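Local coordinates for protein interferon gamma receptor 1 (Gallus gallus, PDB 4EQ3) that probably binds the cytokine interferon gamma outside the cell as the ligand-binding chain of its receptor, of which this is the extracellular, two-domain part, at residues Val11-Thr17 with Ile84-Val88; Phe41-Val45 with Gln54-Thr58. All coordinates share one frame; numbering follows the deposited sequence.

Contact 1 of 2, residues Val11-Thr17 with Ile84-Val88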
loop_
_atom_site.group_PDB
_atom_site.type_symbol
_atom_site.label_atom_id
_atom_site.label_comp_id
_atom_site.label_asym_id
_atom_site.label_seq_id
_atom_site.Cartn_x
_atom_site.Cartn_y
_atom_site.Cartn_z
ATOM N N VAL A 11 22.631 11.455 25.406
ATOM C CA VAL A 11 22.407 10.799 24.123
ATOM C C VAL A 11 20.920 10.785 23.906
ATOM O O VAL A 11 20.220 9.932 24.370
ATOM C CB VAL A 11 22.948 9.359 24.082
ATOM C CG1 VAL A 11 22.341 8.564 22.939
ATOM C CG2 VAL A 11 24.439 9.370 24.033
ATOM N N PRO A 12 20.473 11.801 23.209
ATOM C CA PRO A 12 19.066 12.047 22.980
ATOM C C PRO A 12 18.452 10.902 22.218
ATOM O O PRO A 12 19.168 10.148 21.643
ATOM C CB PRO A 12 19.101 13.313 22.158
ATOM C CG PRO A 12 20.338 13.250 21.447
ATOM C CD PRO A 12 21.317 12.642 22.355
ATOM N N SER A 13 17.134 10.799 22.252
ATOM C CA SER A 13 16.410 9.732 21.581
ATOM C C SER A 13 16.091 10.147 20.156
ATOM O O SER A 13 16.029 11.334 19.854
ATOM C CB SER A 13 15.107 9.427 22.319
ATOM O OG SER A 13 14.128 10.413 22.039
ATOM N N PRO A 14 15.874 9.169 19.273
ATOM C CA PRO A 14 15.460 9.513 17.911
ATOM C C PRO A 14 14.248 10.446 17.922
ATOM O O PRO A 14 13.578 10.635 18.956
ATOM C CB PRO A 14 15.090 8.156 17.308
ATOM C CG PRO A 14 15.903 7.166 18.084
ATOM C CD PRO A 14 15.950 7.714 19.483
ATOM N N THR A 15 13.963 11.031 16.769
ATOM C CA THR A 15 12.911 12.023 16.686
ATOM C C THR A 15 12.148 11.905 15.368
ATOM O O THR A 15 12.592 11.223 14.443
ATOM C CB THR A 15 13.497 13.440 16.830
ATOM O OG1 THR A 15 12.485 14.331 17.318
ATOM C CG2 THR A 15 14.035 13.935 15.511
ATOM N N GLY A 16 10.983 12.544 15.313
ATOM C CA GLY A 16 10.176 12.593 14.110
ATOM C C GLY A 16 9.802 11.230 13.570
ATOM O O GLY A 16 9.849 11.001 12.355
ATOM N N THR A 17 9.429 10.316 14.461
ATOM C CA THR A 17 9.074 8.972 14.035
ATOM C C THR A 17 7.900 9.035 13.084
ATOM O O THR A 17 6.984 9.840 13.265
ATOM C CB THR A 17 8.729 8.053 15.226
ATOM O OG1 THR A 17 7.513 8.497 15.855
ATOM C CG2 THR A 17 9.866 8.055 16.226
ATOM N N ILE A 84 12.150 2.989 18.858
ATOM C CA ILE A 84 13.542 3.035 18.453
ATOM C C ILE A 84 14.379 3.697 19.519
ATOM O O ILE A 84 13.988 4.715 20.070
ATOM C CB ILE A 84 13.724 3.868 17.168
ATOM C CG1 ILE A 84 12.653 3.509 16.125
ATOM C CG2 ILE A 84 15.145 3.689 16.625
ATOM C CD1 ILE A 84 11.777 4.666 15.723
ATOM N N LYS A 85 15.556 3.143 19.778
ATOM C CA LYS A 85 16.515 3.818 20.647
ATOM C C LYS A 85 17.795 4.054 19.863
ATOM O O LYS A 85 18.070 3.343 18.899
ATOM C CB LYS A 85 16.820 2.984 21.895
ATOM C CG LYS A 85 17.554 1.681 21.589
ATOM C CD LYS A 85 18.005 0.977 22.865
ATOM C CE LYS A 85 18.510 -0.424 22.560
ATOM N NZ LYS A 85 19.007 -1.134 23.773
ATOM N N ALA A 86 18.573 5.044 20.295
ATOM C CA ALA A 86 19.847 5.372 19.663
ATOM C C ALA A 86 21.038 4.905 20.493
ATOM O O ALA A 86 21.031 4.987 21.723
ATOM C CB ALA A 86 19.943 6.869 19.428
ATOM N N ILE A 87 22.069 4.429 19.804
ATOM C CA ILE A 87 23.316 4.070 20.455
ATOM C C ILE A 87 24.442 4.966 19.959
ATOM O O ILE A 87 24.705 5.050 18.757
ATOM C CB ILE A 87 23.688 2.613 20.195
ATOM C CG1 ILE A 87 22.504 1.701 20.525
ATOM C CG2 ILE A 87 24.917 2.240 21.011
ATOM C CD1 ILE A 87 22.707 0.268 20.087
ATOM N N VAL A 88 25.095 5.634 20.902
ATOM C CA VAL A 88 26.157 6.585 20.612
ATOM C C VAL A 88 27.375 6.236 21.458
ATOM O O VAL A 88 27.407 6.491 22.663
ATOM C CB VAL A 88 25.701 8.024 20.925
ATOM C CG1 VAL A 88 26.890 8.968 20.997
ATOM C CG2 VAL A 88 24.694 8.499 19.895
#

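Contact 2 of 2, residues Phe41-Val45 with Gln54-Thr58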
loop_
_atom_site.group_PDB
_atom_site.type_symbol
_atom_site.label_atom_id
_atom_site.label_comp_id
_atom_site.label_asym_id
_atom_site.label_seq_id
_atom_site.Cartn_x
_atom_site.Cartn_y
_atom_site.Cartn_z
ATOM N N PHE A 41 21.070 2.456 15.574
ATOM C CA PHE A 41 19.741 2.411 16.171
ATOM C C PHE A 41 19.235 0.989 16.388
ATOM O O PHE A 41 19.693 0.050 15.744
ATOM C CB PHE A 41 18.748 3.209 15.319
ATOM C CG PHE A 41 19.167 4.632 15.076
ATOM C CD1 PHE A 41 19.022 5.590 16.068
ATOM C CD2 PHE A 41 19.705 5.014 13.855
ATOM C CE1 PHE A 41 19.412 6.901 15.851
ATOM C CE2 PHE A 41 20.099 6.325 13.628
ATOM C CZ PHE A 41 19.955 7.271 14.623
ATOM N N VAL A 42 18.294 0.841 17.317
ATOM C CA VAL A 42 17.636 -0.442 17.530
ATOM C C VAL A 42 16.128 -0.267 17.506
ATOM O O VAL A 42 15.574 0.537 18.262
ATOM C CB VAL A 42 18.040 -1.090 18.868
ATOM C CG1 VAL A 42 17.390 -2.453 18.998
ATOM C CG2 VAL A 42 19.561 -1.217 18.952
ATOM N N VAL A 43 15.467 -1.032 16.644
ATOM C CA VAL A 43 14.021 -0.927 16.475
ATOM C C VAL A 43 13.332 -2.154 17.057
ATOM O O VAL A 43 13.766 -3.285 16.816
ATOM C CB VAL A 43 13.629 -0.819 14.990
ATOM C CG1 VAL A 43 12.120 -0.732 14.844
ATOM C CG2 VAL A 43 14.314 0.378 14.342
ATOM N N GLU A 44 12.265 -1.926 17.819
ATOM C CA GLU A 44 11.448 -3.024 18.322
ATOM C C GLU A 44 9.991 -2.918 17.869
ATOM O O GLU A 44 9.489 -1.826 17.594
ATOM C CB GLU A 44 11.507 -3.068 19.844
ATOM C CG GLU A 44 12.902 -3.286 20.384
ATOM C CD GLU A 44 12.889 -3.620 21.860
ATOM O OE1 GLU A 44 12.194 -2.921 22.628
ATOM O OE2 GLU A 44 13.569 -4.594 22.245
ATOM N N VAL A 45 9.321 -4.064 17.797
ATOM C CA VAL A 45 7.907 -4.110 17.442
ATOM C C VAL A 45 7.078 -4.784 18.547
ATOM O O VAL A 45 7.518 -5.755 19.142
ATOM C CB VAL A 45 7.709 -4.861 16.130
ATOM C CG1 VAL A 45 8.356 -6.239 16.201
ATOM C CG2 VAL A 45 6.227 -4.960 15.781
ATOM N N GLN A 54 9.474 -6.802 20.984
ATOM C CA GLN A 54 10.535 -7.723 20.642
ATOM C C GLN A 54 11.379 -7.063 19.567
ATOM O O GLN A 54 10.918 -6.148 18.881
ATOM C CB GLN A 54 9.959 -9.025 20.115
ATOM C CG GLN A 54 9.331 -8.904 18.749
ATOM C CD GLN A 54 8.680 -10.193 18.316
ATOM O OE1 GLN A 54 7.838 -10.742 19.027
ATOM N NE2 GLN A 54 9.061 -10.685 17.143
ATOM N N THR A 55 12.609 -7.531 19.412
ATOM C CA THR A 55 13.530 -6.931 18.459
ATOM C C THR A 55 13.131 -7.195 17.008
ATOM O O THR A 55 12.704 -8.296 16.654
ATOM C CB THR A 55 14.989 -7.402 18.719
ATOM O OG1 THR A 55 15.764 -6.294 19.198
ATOM C CG2 THR A 55 15.624 -7.951 17.448
ATOM N N VAL A 56 13.257 -6.165 16.178
ATOM C CA VAL A 56 13.137 -6.313 14.734
ATOM C C VAL A 56 14.504 -6.700 14.177
ATOM O O VAL A 56 15.368 -5.846 14.003
ATOM C CB VAL A 56 12.691 -5.004 14.077
ATOM C CG1 VAL A 56 12.554 -5.199 12.585
ATOM C CG2 VAL A 56 11.375 -4.530 14.688
ATOM N N SER A 57 14.696 -7.984 13.897
ATOM C CA SER A 57 16.034 -8.525 13.677
ATOM C C SER A 57 16.831 -7.772 12.616
ATOM O O SER A 57 18.021 -7.520 12.796
ATOM C CB SER A 57 15.963 -10.007 13.323
ATOM O OG SER A 57 15.242 -10.204 12.117
ATOM N N THR A 58 16.171 -7.411 11.520
ATOM C CA THR A 58 16.828 -6.738 10.406
ATOM C C THR A 58 17.180 -5.293 10.726
ATOM O O THR A 58 17.767 -4.604 9.898
ATOM C CB THR A 58 15.920 -6.713 9.171
ATOM O OG1 THR A 58 14.646 -6.176 9.547
ATOM C CG2 THR A 58 15.724 -8.108 8.612
#

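Contact 1 of 2, residues Val11-Thr17 with Ile84-Val88
Val11, Pro14 and Thr17 lay the N-terminal segment over Val88, Ala86 and Ile84 in the first of the receptor's two fibronectin type III-like domains, a beta sandwich. The segment arrives as a loop leading into strand 17-22 and runs roughly antiparallel to strand 81-88, over the face bearing those three residues, without a hydrogen bond between the two.

Apolar contact does the work. The side chains of Val11 and Val88 lie alongside each other, pointing opposite ways. With CG1 anti to the backbone N (chi1 162°) and CG2 beside that N, Val11 turns both methyls to its partner: Val11 CG2 touches CB of Val88 at 3.6 Å, while Val11 CG1 reaches Val88 CG2 at 3.8 Å. The Pro14 ring rests with its CG against CG2 of Ile84 at 3.8 Å and its CD against CB of Ala86 at 4.1 Å. It also meets backbone, Pro14 CD lying 3.6 Å from Ile84 O; Trp30 of strand 25-31 packs on this proline as well.

Two polar backbone atoms of the contact are bonded outside it: Ala86 N to Ser93 OG of strand 91-97, and Pro12 O to Tyr32 OH. Within the loop, Ser13 OG donates to Pro14 O over 3.1 Å, at a C=O...OG angle of 135° and tilted 17° from the carbonyl plane.

Farther along, past the turn at Gly16, the Thr17 methyl CG2 meets CD1 of Ile84 at 3.9 Å.

Contact 2 of 2, residues Phe41-Val45 with Gln54-Thr58
This is a backbone-paired antiparallel contact in the hairpin of strands 40-46 and 54-62, at one edge of the four-stranded sheet of the N-terminal fibronectin type III-like domain. Val45 and Gln54 form a hydrogen-bonded pair: Val45 N gives to Gln54 O at 2.8 Å, and Gln54 N returns a bond to Val45 O at 2.9 Å. Next to it, Glu44 and Thr55 make a non-hydrogen-bonded pair, and Val56 N then donates to Val43 O at 3.0 Å. The N-to-C directions of the short strands are 123° apart, well short of 180°, and the chain turns a corner at Ser57 and Thr58.

Val56 carries the apolar part. Val56 CG2 touches Val43 CG1 at 3.9 Å, the two side chains pointing the same way, and Val45 CG1 at 3.8 Å, where they meet nearly at a right angle. Val45 CG1 is placed between its own backbone N and carbonyl carbon (chi1 54°), and from there it also meets Gln54 CG at 3.8 Å.

Glu44 lies across Thr55, its OE2 4.1 Å from Thr55 OG1, too far for a hydrogen bond; Glu44 OE1 is salt-bridged to Arg83. On the other flank of strand 40-46 runs strand 81-88, with Phe82 against Val45, while Leu28 and Trp30 of strand 25-31 pack on Val43.

Contact 1 and contact 2 both belong to the N-terminal domain, their centres about 13 Å apart, and contact 2 is nested in the chain loop that contact 1 closes. Strands 81-88 and 40-46 are neighbours in one sheet, so the two contacts meet directly: Val42 N and Lys85 O lie 3.0 Å apart, a probable hydrogen bond. Side chains join them too, with Ala86 CB against Phe41 CE1 at 3.6 Å; the Phe41 ring also meets Trp30 and Tyr32 edge-to-face. Contact 1 packs on a face of the sheet, whereas contact 2 is in-sheet pairing with its outermost strand, 54-62. Trp30 serves both, touching Pro14 and Ile84 of the one and Phe41 and Val43 of the other.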